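Local coordinates for protein chymotrypsin (Cellulomonas bogoriensis, PDB 2EA3) that probably cleaves peptide bonds as a chymotrypsin-like serine endopeptidase of the S1 family, this chain being the two-barrel protease domain of a longer protein, at residues N7-G12 and G31-T36; F27-H32 and G45-S50; A38-P43 and A58-G63; A70-Y75 and V80-H85; S92-S97 and Q146-T151. All coordinates share one frame; numbering follows the deposited sequence.

Interaction 1. Residues N7-G12 and G31-T36; sequences NAYTIG and GHCGRT
Tyr9 and Ile11 reach across to Cys33 from the same strand, the phenol with its hydroxyl and the isoleucine with the end of its longer branch. The Tyr9 hydroxyl ends beside the cysteine side chain, its OH lying 3.3 Å from Cys33 CB and 3.7 Å from Cys33 SG. CG of Tyr9 sits between its own backbone N and carbonyl carbon (chi1 63°), which carries the ring along the barrel interior, and the hydroxyl is held by a hydrogen bond to Thr29 OG1. Ile11 works on the backbone side of the same residue. Its CD1 presses on the peptide oxygen, 3.1 Å from Cys33 O, a tight approach, and lies 4.1 Å from Cys33 CB. With CG1 beside the backbone N (chi1 -53°) and CD1 extended beyond it, the branch runs toward this carbonyl. Cys33 is therefore met at its CB by a hydroxyl and at its carbonyl by a methyl. All three side chains also touch Phe47, and the contact is buried. Cys33 SG is bonded to Cys17 SG, tying the turn to strand 14-23. This turn directly follows His32, whose NE2 is hydrogen-bonded to Ser137 OG and whose backbone N is hydrogen-bonded to Asp56 OD2, consistent with a Ser-His-Asp catalytic triad. A disulfide beside the histidine turn, backed by the first strand of the N-terminal barrel, is characteristic of the chymotrypsin fold.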
# COMPACT_ATOMS: atom_id res chain seq x y z
N ASN A 7 8.47 2.64 0.01
CA ASN A 7 9.41 3.16 -1.00
C ASN A 7 8.76 3.32 -2.38
O ASN A 7 7.85 2.58 -2.74
CB ASN A 7 10.65 2.28 -1.10
CG ASN A 7 11.64 2.54 0.02
OD1 ASN A 7 12.70 1.90 0.09
ND2 ASN A 7 11.31 3.48 0.90
N ALA A 8 9.25 4.27 -3.15
CA ALA A 8 8.77 4.48 -4.51
C ALA A 8 9.18 3.30 -5.39
O ALA A 8 10.22 2.68 -5.17
CB ALA A 8 9.37 5.77 -5.07
N TYR A 9 8.37 3.00 -6.40
CA TYR A 9 8.84 2.18 -7.51
C TYR A 9 8.35 2.89 -8.75
O TYR A 9 7.55 3.81 -8.66
CB TYR A 9 8.34 0.73 -7.43
CG TYR A 9 6.83 0.57 -7.51
CD1 TYR A 9 6.22 0.18 -8.71
CD2 TYR A 9 6.02 0.79 -6.39
CE1 TYR A 9 4.83 0.01 -8.79
CE2 TYR A 9 4.64 0.64 -6.47
CZ TYR A 9 4.05 0.23 -7.67
OH TYR A 9 2.68 0.07 -7.76
N THR A 10 8.85 2.51 -9.92
CA THR A 10 8.41 3.22 -11.11
C THR A 10 7.70 2.28 -12.06
O THR A 10 7.98 1.07 -12.10
CB THR A 10 9.57 3.89 -11.84
OG1 THR A 10 10.54 2.90 -12.15
CG2 THR A 10 10.20 5.01 -10.96
N ILE A 11 6.77 2.85 -12.81
CA ILE A 11 6.08 2.11 -13.88
C ILE A 11 6.16 2.95 -15.15
O ILE A 11 5.66 4.07 -15.17
CB ILE A 11 4.58 1.85 -13.56
CG1 ILE A 11 4.42 1.18 -12.20
CG2 ILE A 11 3.96 0.96 -14.66
CD1 ILE A 11 3.06 1.37 -11.60
N GLY A 12 6.80 2.41 -16.19
CA GLY A 12 7.09 3.19 -17.39
C GLY A 12 7.80 4.50 -17.06
O GLY A 12 7.53 5.54 -17.66
N GLY A 31 -4.23 -1.37 -6.92
CA GLY A 31 -4.62 -1.74 -8.30
C GLY A 31 -4.63 -0.60 -9.29
O GLY A 31 -4.40 -0.80 -10.48
N HIS A 32 -4.92 0.62 -8.82
CA HIS A 32 -4.92 1.76 -9.74
C HIS A 32 -3.51 2.14 -10.21
O HIS A 32 -3.38 2.96 -11.13
CB HIS A 32 -5.68 2.97 -9.18
CG HIS A 32 -4.91 3.77 -8.15
ND1 HIS A 32 -5.14 3.65 -6.80
CD2 HIS A 32 -3.97 4.73 -8.29
CE1 HIS A 32 -4.35 4.47 -6.14
NE2 HIS A 32 -3.63 5.14 -7.03
N CYS A 33 -2.48 1.55 -9.62
CA CYS A 33 -1.11 1.83 -10.03
C CYS A 33 -0.76 1.28 -11.40
O CYS A 33 0.03 1.88 -12.12
CB CYS A 33 -0.11 1.28 -9.01
SG CYS A 33 -0.40 2.04 -7.42
N GLY A 34 -1.34 0.14 -11.76
CA GLY A 34 -1.08 -0.40 -13.08
C GLY A 34 -1.88 -1.65 -13.34
O GLY A 34 -2.49 -2.20 -12.43
N ARG A 35 -1.87 -2.09 -14.59
CA ARG A 35 -2.66 -3.25 -14.96
C ARG A 35 -1.77 -4.47 -15.15
O ARG A 35 -0.58 -4.36 -15.33
CB ARG A 35 -3.47 -2.96 -16.23
CG ARG A 35 -2.65 -2.90 -17.48
CD ARG A 35 -3.57 -2.91 -18.72
NE ARG A 35 -4.55 -1.83 -18.68
CZ ARG A 35 -4.32 -0.58 -19.07
NH1 ARG A 35 -5.29 0.33 -18.99
NH2 ARG A 35 -3.13 -0.22 -19.53
N THR A 36 -2.37 -5.65 -15.08
CA THR A 36 -1.66 -6.90 -15.28
C THR A 36 -0.78 -6.83 -16.53
O THR A 36 -1.23 -6.35 -17.57
CB THR A 36 -2.67 -8.07 -15.37
OG1 THR A 36 -3.35 -8.19 -14.12
CG2 THR A 36 -1.98 -9.37 -15.69

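Interaction 2. Residues F27-H32 and G45-S50; sequences FITAGH and GTFAGS
The ring of Phe47 meets two neighbours from residues 27-32. Ala30 O lies at its edge, near the ring plane and 4.4 Å from Phe47 CE2, while the methyl of Thr29 comes in obliquely, with Thr29 CG2 4.0 Å from the same carbon. The place is the interior of the N-terminal barrel of the chymotrypsin fold, where strands 26-29 and 45-51 are separated in the sheet by strand 57-62. The ring spans that gap, packing on Ala58 and Val60 of the intervening strand and on Tyr9 and Ile11 of the first strand. Phe27, further along the core, sets its own ring edge-to-face with that of Tyr9.

The side chains of Thr29 and Phe47 cross at about a right angle, and the threonine divides its two branches by chemistry. OG1 stands opposite the backbone N (chi1 -173°) and, besides meeting the tyrosine, is hydrogen-bonded to Ser18 O, while CG2 is left for the phenylalanine. A buried hydroxyl is thus satisfied without spoiling the apolar side.

Beyond Thr29 the chain leaves the strand and runs close to residue 50, CA to CA 4.9 Å between Gly31 and Ser50. Glycine at position 31 brings bare backbone up to the serine, with Gly31 CA 3.4 Å from Ser50 OG. The serine hydroxyl is hydrogen-bonded to Gly34 O, and Ser50 OG lies 3.0 Å from Gly31 O.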
# COMPACT_ATOMS: atom_id res chain seq x y z
N PHE A 27 5.53 -8.15 -4.24
CA PHE A 27 4.94 -7.17 -3.32
C PHE A 27 3.53 -6.80 -3.74
O PHE A 27 3.13 -6.98 -4.90
CB PHE A 27 5.84 -5.92 -3.13
CG PHE A 27 5.91 -5.01 -4.33
CD1 PHE A 27 6.94 -5.16 -5.27
CD2 PHE A 27 4.97 -3.99 -4.54
CE1 PHE A 27 7.03 -4.33 -6.39
CE2 PHE A 27 5.05 -3.16 -5.65
CZ PHE A 27 6.09 -3.33 -6.58
N ILE A 28 2.76 -6.32 -2.78
CA ILE A 28 1.41 -5.88 -3.05
C ILE A 28 1.35 -4.36 -2.98
O ILE A 28 2.17 -3.72 -2.29
CB ILE A 28 0.38 -6.55 -2.11
CG1 ILE A 28 0.73 -6.30 -0.64
CG2 ILE A 28 0.26 -8.05 -2.44
CD1 ILE A 28 -0.39 -6.78 0.31
N THR A 29 0.39 -3.78 -3.70
CA THR A 29 0.34 -2.33 -3.92
C THR A 29 -1.10 -2.05 -4.36
O THR A 29 -1.93 -2.97 -4.28
CB THR A 29 1.43 -1.87 -4.95
OG1 THR A 29 1.49 -0.43 -5.03
CG2 THR A 29 1.19 -2.49 -6.37
N ALA A 30 -1.40 -0.83 -4.82
CA ALA A 30 -2.78 -0.47 -5.18
C ALA A 30 -3.03 -0.87 -6.63
O ALA A 30 -2.15 -0.73 -7.48
CB ALA A 30 -3.04 1.04 -5.00
N GLY A 31 -4.23 -1.37 -6.92
CA GLY A 31 -4.62 -1.74 -8.30
C GLY A 31 -4.63 -0.60 -9.29
O GLY A 31 -4.40 -0.80 -10.48
N HIS A 32 -4.92 0.62 -8.82
CA HIS A 32 -4.92 1.76 -9.74
C HIS A 32 -3.51 2.14 -10.21
O HIS A 32 -3.38 2.96 -11.13
CB HIS A 32 -5.68 2.97 -9.18
CG HIS A 32 -4.91 3.77 -8.15
ND1 HIS A 32 -5.14 3.65 -6.80
CD2 HIS A 32 -3.97 4.73 -8.29
CE1 HIS A 32 -4.35 4.47 -6.14
NE2 HIS A 32 -3.63 5.14 -7.03
N GLY A 45 10.02 -5.84 -11.94
CA GLY A 45 8.91 -6.73 -11.66
C GLY A 45 7.84 -6.57 -12.72
O GLY A 45 7.99 -5.77 -13.65
N THR A 46 6.78 -7.37 -12.58
CA THR A 46 5.64 -7.34 -13.49
C THR A 46 4.35 -7.46 -12.70
O THR A 46 4.24 -8.37 -11.87
CB THR A 46 5.73 -8.55 -14.44
OG1 THR A 46 7.02 -8.55 -15.06
CG2 THR A 46 4.65 -8.51 -15.49
N PHE A 47 3.38 -6.59 -12.97
CA PHE A 47 2.03 -6.75 -12.38
C PHE A 47 1.45 -8.11 -12.78
O PHE A 47 1.41 -8.43 -13.98
CB PHE A 47 1.09 -5.63 -12.81
CG PHE A 47 1.26 -4.38 -12.03
CD1 PHE A 47 2.35 -3.54 -12.27
CD2 PHE A 47 0.35 -4.02 -11.04
CE1 PHE A 47 2.54 -2.37 -11.54
CE2 PHE A 47 0.51 -2.84 -10.31
CZ PHE A 47 1.62 -2.01 -10.56
N ALA A 48 1.07 -8.90 -11.78
CA ALA A 48 0.54 -10.25 -12.01
C ALA A 48 -0.86 -10.42 -11.42
O ALA A 48 -1.27 -11.52 -11.05
CB ALA A 48 1.49 -11.29 -11.45
N GLY A 49 -1.62 -9.35 -11.41
CA GLY A 49 -2.98 -9.37 -10.91
C GLY A 49 -3.26 -7.97 -10.43
O GLY A 49 -2.44 -7.37 -9.70
N SER A 50 -4.39 -7.42 -10.88
CA SER A 50 -4.78 -6.05 -10.52
C SER A 50 -6.28 -5.94 -10.56
O SER A 50 -6.92 -6.35 -11.55
CB SER A 50 -4.16 -5.02 -11.48
OG SER A 50 -4.49 -3.70 -11.09

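Interaction 3. Residues A38-P43 and A58-G63; sequences ATTANP and AFVRTG
Thr40 faces Val60, and Pro43 faces Thr62, across two strands that are not sheet neighbours: 45-51 runs between them, and the CA atoms of Thr40 and Val60 are 8.2 Å apart. The space is bridged by side chains alone, pointing into the N-terminal barrel. Thr40 and Val60 reach toward each other tip to tip. Val60 CG1, opposite its backbone N (chi1 175°), stands before both branches of the threonine, 3.7 Å from Thr40 OG1 and 4.0 Å from Thr40 CG2. The hydroxyl is engaged on its own side of the contact, donating to the main chain with Thr40 OG1 2.8 Å from Pro43 O and tilted 17° from the carbonyl plane. That bond closes the bend at Asn42, where the peptide before Pro43 is cis. The pyrrolidine ring then crosses the second threonine obliquely, Pro43 CG lying 3.8 Å from Thr62 CG2. With an alanine in place of Thr40, the carbonyl of Pro43 would probably lose its hydroxyl donor and Val60 CG1 the atoms it rests on. Phe47, Tyr9 and Phe27 surround the group. Across the two strands, then, the contact is wholly van der Waals, and the one polar bond serves to fix the bend that presents the proline.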
# COMPACT_ATOMS: atom_id res chain seq x y z
N ALA A 38 1.96 -4.94 -16.81
CA ALA A 38 2.79 -3.74 -16.76
C ALA A 38 4.09 -4.06 -16.02
O ALA A 38 4.11 -4.90 -15.13
CB ALA A 38 2.05 -2.55 -16.09
N THR A 39 5.18 -3.43 -16.43
CA THR A 39 6.45 -3.74 -15.82
C THR A 39 6.84 -2.58 -14.90
O THR A 39 6.50 -1.43 -15.15
CB THR A 39 7.55 -4.00 -16.87
OG1 THR A 39 7.68 -2.85 -17.68
CG2 THR A 39 7.16 -5.17 -17.77
N THR A 40 7.54 -2.92 -13.83
CA THR A 40 8.06 -1.95 -12.88
C THR A 40 9.58 -1.90 -12.89
O THR A 40 10.23 -2.83 -13.37
CB THR A 40 7.61 -2.30 -11.44
OG1 THR A 40 8.12 -3.58 -11.09
CG2 THR A 40 6.07 -2.35 -11.35
N ALA A 41 10.14 -0.82 -12.36
CA ALA A 41 11.57 -0.77 -12.05
C ALA A 41 11.73 -0.34 -10.59
O ALA A 41 10.80 0.24 -10.01
CB ALA A 41 12.30 0.20 -12.99
N ASN A 42 12.89 -0.61 -10.00
CA ASN A 42 13.13 -0.28 -8.59
C ASN A 42 12.02 -0.73 -7.63
O ASN A 42 11.49 0.08 -6.88
CB ASN A 42 13.39 1.22 -8.44
CG ASN A 42 14.55 1.69 -9.29
OD1 ASN A 42 15.51 0.96 -9.50
ND2 ASN A 42 14.45 2.90 -9.80
N PRO A 43 11.71 -2.04 -7.59
CA PRO A 43 12.42 -3.13 -8.29
C PRO A 43 11.86 -3.51 -9.66
O PRO A 43 10.72 -3.19 -9.99
CB PRO A 43 12.17 -4.31 -7.36
CG PRO A 43 10.73 -4.10 -6.95
CD PRO A 43 10.64 -2.58 -6.72
N ALA A 58 -3.28 -4.85 -6.15
CA ALA A 58 -2.46 -5.48 -7.18
C ALA A 58 -1.32 -6.22 -6.54
O ALA A 58 -0.92 -5.93 -5.42
CB ALA A 58 -1.95 -4.45 -8.18
N PHE A 59 -0.79 -7.18 -7.28
CA PHE A 59 0.37 -7.94 -6.87
C PHE A 59 1.40 -7.78 -7.97
O PHE A 59 1.08 -7.96 -9.15
CB PHE A 59 -0.02 -9.43 -6.73
CG PHE A 59 1.16 -10.37 -6.65
CD1 PHE A 59 2.14 -10.23 -5.67
CD2 PHE A 59 1.27 -11.41 -7.57
CE1 PHE A 59 3.22 -11.10 -5.60
CE2 PHE A 59 2.38 -12.29 -7.51
CZ PHE A 59 3.33 -12.13 -6.52
N VAL A 60 2.63 -7.45 -7.58
CA VAL A 60 3.72 -7.32 -8.54
C VAL A 60 4.72 -8.43 -8.26
O VAL A 60 5.25 -8.53 -7.15
CB VAL A 60 4.39 -5.90 -8.45
CG1 VAL A 60 5.64 -5.80 -9.39
CG2 VAL A 60 3.37 -4.81 -8.76
N ARG A 61 4.93 -9.31 -9.24
CA ARG A 61 5.89 -10.40 -9.09
C ARG A 61 7.28 -9.88 -9.37
O ARG A 61 7.51 -9.22 -10.38
CB ARG A 61 5.59 -11.56 -10.06
CG ARG A 61 6.50 -12.79 -9.84
CD ARG A 61 6.71 -13.59 -11.12
NE ARG A 61 7.68 -14.68 -10.95
CZ ARG A 61 8.99 -14.62 -11.26
NH1 ARG A 61 9.53 -13.52 -11.78
NH2 ARG A 61 9.76 -15.68 -11.06
N THR A 62 8.21 -10.18 -8.46
CA THR A 62 9.61 -9.79 -8.61
C THR A 62 10.43 -11.07 -8.84
O THR A 62 9.98 -12.18 -8.56
CB THR A 62 10.15 -9.04 -7.36
OG1 THR A 62 9.98 -9.86 -6.21
CG2 THR A 62 9.41 -7.71 -7.13
N GLY A 63 11.64 -10.91 -9.33
CA GLY A 63 12.46 -12.08 -9.60
C GLY A 63 13.83 -11.92 -9.00
O GLY A 63 13.97 -11.52 -7.85

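Interaction 4. Residues A70-Y75 and V80-H85; sequences AQVNNY and VQVAGH
Val72 and Val80 pair through two backbone bonds, one each way, with Val72 N 2.8 Å from Val80 O and Val80 N 2.8 Å from Val72 O, making them an antiparallel hydrogen-bonded pair. Gln71 and Gln81 form the adjacent non-hydrogen-bonded pair. A third bond, Val82 N to Ala70 O at 2.9 Å, extends the hairpin to the corner at Ala70; the bond is nearly straight at 176°, though the donor stands 46° out of the carbonyl plane. Between these bonds a CA-H...O contact helps, Gln71 CA lying 3.2 Å from Val80 O.

The apolar contacts gather on the valine face. Val72 CG2 meets Val82 CG2 at 3.7 Å, both branches lying beside their own backbone N, and Val80 CG2 touches Asn74 CB at 4.1 Å. This face is backed by Leu142 of strand 140-143, while Val82 rests on Met180. On the other face the side chains of Gln71 and Gln81 pass at a slant, their amide planes 45° apart.

Polar side chains shape the turn beyond the strand. Asn73 OD1 accepts from Tyr75 N at 2.8 Å, an Asx turn, and Asn73 ND2 stands over the centre of the Tyr75 ring. Asn74 OD1 takes N-H groups from Ser76 and Gly78, holding the turn between the strands.

The short hairpin follows the first barrel in the chain and precedes the second. Backbone bonds set its register, Val72 and Val80 join it to strand 140-143 of the second barrel, and its amides stay with the turn and the more open face.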
# COMPACT_ATOMS: atom_id res chain seq x y z
N ALA A 70 10.75 -7.83 5.32
CA ALA A 70 9.56 -7.66 6.14
C ALA A 70 9.66 -6.33 6.90
O ALA A 70 9.63 -6.28 8.12
CB ALA A 70 9.42 -8.82 7.10
N GLN A 71 9.81 -5.24 6.14
CA GLN A 71 10.08 -3.93 6.73
C GLN A 71 9.31 -2.86 5.98
O GLN A 71 8.99 -3.02 4.80
CB GLN A 71 11.56 -3.59 6.65
CG GLN A 71 12.46 -4.57 7.37
CD GLN A 71 13.85 -4.03 7.54
OE1 GLN A 71 14.31 -3.83 8.66
NE2 GLN A 71 14.51 -3.74 6.43
N VAL A 72 9.02 -1.78 6.70
CA VAL A 72 8.43 -0.57 6.15
C VAL A 72 9.37 0.61 6.47
O VAL A 72 9.90 0.71 7.58
CB VAL A 72 6.99 -0.31 6.70
CG1 VAL A 72 6.48 1.05 6.26
CG2 VAL A 72 6.02 -1.43 6.27
N ASN A 73 9.60 1.47 5.49
CA ASN A 73 10.45 2.63 5.69
C ASN A 73 9.74 3.64 6.60
O ASN A 73 8.61 4.04 6.29
CB ASN A 73 10.74 3.26 4.34
CG ASN A 73 11.85 4.30 4.39
OD1 ASN A 73 12.25 4.75 5.47
ND2 ASN A 73 12.33 4.69 3.21
N ASN A 74 10.38 4.06 7.71
CA ASN A 74 9.76 5.12 8.54
C ASN A 74 10.13 6.55 8.15
O ASN A 74 9.67 7.52 8.78
CB ASN A 74 9.99 4.89 10.04
CG ASN A 74 11.43 5.10 10.47
OD1 ASN A 74 12.25 5.65 9.74
ND2 ASN A 74 11.74 4.66 11.68
N TYR A 75 10.96 6.67 7.10
CA TYR A 75 11.42 7.96 6.59
C TYR A 75 12.12 8.85 7.61
O TYR A 75 12.15 10.07 7.47
CB TYR A 75 10.28 8.70 5.89
CG TYR A 75 10.01 8.08 4.54
CD1 TYR A 75 10.73 8.47 3.43
CD2 TYR A 75 9.06 7.08 4.39
CE1 TYR A 75 10.54 7.89 2.20
CE2 TYR A 75 8.85 6.48 3.14
CZ TYR A 75 9.58 6.91 2.05
OH TYR A 75 9.42 6.38 0.80
N VAL A 80 10.49 -0.24 10.14
CA VAL A 80 9.53 -0.85 11.02
C VAL A 80 9.38 -2.30 10.58
O VAL A 80 9.10 -2.58 9.41
CB VAL A 80 8.17 -0.12 10.97
CG1 VAL A 80 7.15 -0.80 11.90
CG2 VAL A 80 8.35 1.36 11.31
N GLN A 81 9.53 -3.21 11.54
CA GLN A 81 9.31 -4.62 11.27
C GLN A 81 7.83 -4.92 11.09
O GLN A 81 6.98 -4.51 11.90
CB GLN A 81 9.90 -5.49 12.40
CG GLN A 81 11.39 -5.71 12.30
CD GLN A 81 11.78 -6.70 11.21
OE1 GLN A 81 11.00 -7.60 10.84
NE2 GLN A 81 12.98 -6.54 10.68
N VAL A 82 7.51 -5.64 10.02
CA VAL A 82 6.16 -6.15 9.80
C VAL A 82 6.05 -7.54 10.43
O VAL A 82 6.72 -8.48 9.99
CB VAL A 82 5.82 -6.24 8.29
CG1 VAL A 82 4.41 -6.74 8.11
CG2 VAL A 82 5.99 -4.89 7.65
N ALA A 83 5.21 -7.64 11.45
CA ALA A 83 5.11 -8.87 12.25
C ALA A 83 3.90 -9.76 11.90
O ALA A 83 3.87 -10.94 12.24
CB ALA A 83 5.09 -8.51 13.73
N GLY A 84 2.92 -9.19 11.20
CA GLY A 84 1.69 -9.93 10.90
C GLY A 84 0.71 -9.00 10.20
O GLY A 84 1.08 -7.88 9.79
N HIS A 85 -0.53 -9.46 10.06
CA HIS A 85 -1.55 -8.72 9.32
C HIS A 85 -2.92 -8.85 10.00
O HIS A 85 -3.96 -9.00 9.34
CB HIS A 85 -1.57 -9.18 7.86
CG HIS A 85 -1.82 -10.65 7.68
ND1 HIS A 85 -3.07 -11.17 7.45
CD2 HIS A 85 -0.97 -11.71 7.70
CE1 HIS A 85 -2.99 -12.48 7.33
NE2 HIS A 85 -1.72 -12.83 7.49

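Interaction 5. Residues S92-S97 and Q146-T151; sequences SAVCRS and QAQGVT. With SO4 (sulfate ion), chain B.
Arg96 lays the aliphatic part of its side chain across Thr151 at about a right angle, Arg96 CD 3.4 Å from Thr151 OG1 and 4.1 Å from Thr151 CG2. Strands 93-98 and 146-154 belong to the C-terminal barrel of the chymotrypsin fold without being neighbours in its sheet, so the contact spans the interior. The arginine leaves its strand extended (chi1 179°) and bends at chi3 (48°), turning the guanidinium back beside its own strand. There a water sits in plane at its edge. It accepts from Arg96 NH1 at 3.3 Å and from Thr151 OG1 at 3.0 Å, and donates to Ser97 O at 2.8 Å, linking both segments. Further out, Arg96 NE is hydrogen-bonded to Cys131 O, and a long, weak ion pair reaches Asp136, which together probably hold the guanidinium in place and help balance its charge.

Toward the other end Val94 and Gln148 meet loosely, Val94 CG1 lying 4.4 Å from Gln148 CG. Gln148 and Gly149 form a classic beta bulge facing Leu141, and a disulfide from Cys95 to Cys105 staples strand 93-98 to its neighbour. At the strand's start a sulfate, probably from the crystallisation liquor, accepts a hydrogen bond from Ala93 N to its O3 at 2.8 Å.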
# COMPACT_ATOMS: atom_id res chain seq x y z
N SER A 92 -8.26 2.86 15.96
CA SER A 92 -6.84 2.53 16.10
C SER A 92 -5.93 3.58 15.50
O SER A 92 -6.25 4.13 14.44
CB SER A 92 -6.53 1.20 15.43
OG SER A 92 -7.16 0.16 16.15
N ALA A 93 -4.79 3.82 16.15
CA ALA A 93 -3.77 4.70 15.59
C ALA A 93 -3.06 3.93 14.49
O ALA A 93 -2.61 2.79 14.68
CB ALA A 93 -2.77 5.14 16.67
N VAL A 94 -2.99 4.53 13.32
CA VAL A 94 -2.33 3.90 12.18
C VAL A 94 -1.36 4.90 11.56
O VAL A 94 -1.56 6.14 11.65
CB VAL A 94 -3.34 3.43 11.13
CG1 VAL A 94 -4.11 2.21 11.63
CG2 VAL A 94 -4.29 4.59 10.72
N CYS A 95 -0.32 4.37 10.94
CA CYS A 95 0.66 5.23 10.26
C CYS A 95 0.85 4.70 8.87
O CYS A 95 0.86 3.47 8.65
CB CYS A 95 2.01 5.22 10.96
SG CYS A 95 1.97 5.96 12.59
N ARG A 96 1.04 5.63 7.94
CA ARG A 96 1.20 5.35 6.54
C ARG A 96 2.62 5.73 6.12
O ARG A 96 3.15 6.72 6.58
CB ARG A 96 0.19 6.20 5.75
CG ARG A 96 0.30 5.97 4.22
CD ARG A 96 -0.41 7.06 3.39
NE ARG A 96 -0.07 8.43 3.81
CZ ARG A 96 1.12 9.01 3.64
NH1 ARG A 96 2.11 8.35 3.05
NH2 ARG A 96 1.32 10.26 4.06
N SER A 97 3.23 4.91 5.26
CA SER A 97 4.52 5.23 4.67
C SER A 97 4.31 5.34 3.17
O SER A 97 3.77 4.44 2.54
CB SER A 97 5.50 4.11 4.99
OG SER A 97 6.79 4.39 4.48
N GLN A 146 1.55 -4.35 12.59
CA GLN A 146 0.59 -5.21 11.89
C GLN A 146 0.15 -4.51 10.63
O GLN A 146 -0.34 -3.39 10.70
CB GLN A 146 -0.63 -5.47 12.77
CG GLN A 146 -0.31 -6.23 14.07
CD GLN A 146 0.18 -7.63 13.83
OE1 GLN A 146 1.20 -8.04 14.39
NE2 GLN A 146 -0.53 -8.39 13.01
N ALA A 147 0.33 -5.17 9.50
CA ALA A 147 -0.10 -4.63 8.20
C ALA A 147 -1.62 -4.51 8.15
O ALA A 147 -2.31 -5.50 8.41
CB ALA A 147 0.36 -5.53 7.07
N GLN A 148 -2.12 -3.34 7.75
CA GLN A 148 -3.57 -3.10 7.67
C GLN A 148 -4.05 -3.00 6.23
O GLN A 148 -5.14 -3.46 5.90
CB GLN A 148 -3.95 -1.79 8.37
CG GLN A 148 -3.57 -1.74 9.86
CD GLN A 148 -4.18 -2.89 10.59
OE1 GLN A 148 -3.49 -3.73 11.18
NE2 GLN A 148 -5.49 -2.99 10.50
N GLY A 149 -3.28 -2.32 5.40
CA GLY A 149 -3.83 -1.96 4.10
C GLY A 149 -2.82 -1.25 3.24
O GLY A 149 -1.71 -0.96 3.69
N VAL A 150 -3.21 -0.98 2.00
CA VAL A 150 -2.36 -0.19 1.12
C VAL A 150 -3.15 1.06 0.71
O VAL A 150 -4.38 1.02 0.57
CB VAL A 150 -1.89 -0.96 -0.12
CG1 VAL A 150 -1.02 -2.15 0.31
CG2 VAL A 150 -3.08 -1.44 -0.99
N THR A 151 -2.43 2.16 0.53
CA THR A 151 -3.05 3.45 0.25
C THR A 151 -3.84 3.45 -1.06
O THR A 151 -3.29 3.09 -2.10
CB THR A 151 -1.96 4.54 0.21
OG1 THR A 151 -1.20 4.44 1.43
CG2 THR A 151 -2.57 5.93 0.10
S SO4 B . -4.43 2.10 19.69
O1 SO4 B . -3.30 1.85 20.57
O2 SO4 B . -5.14 3.30 20.13
O3 SO4 B . -3.97 2.29 18.32
O4 SO4 B . -5.34 0.96 19.74
O HOH W 1 1.53 5.59 1.38

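In the fold
Interactions 1, 2 and 3 lie together in the N-terminal barrel, centres 7 to 8 Å apart, and interaction 5 belongs to the C-terminal barrel on the opposite side of the chain's centre. All four are buried and join elements by side chains, with no direct hydrogen bond across the segments; in interaction 5 a water makes the polar link. Interactions 1 and 2 share Gly31 and His32 and meet at the Tyr9 hydroxyl and Thr29. Interaction 4, only partly buried, is the exception, a hairpin held by backbone bonds. It touches interaction 5 through Asn73 with Ser97 and Gly84 with Ala147, while Ala30 packs on Thr151 where the two barrels face each other.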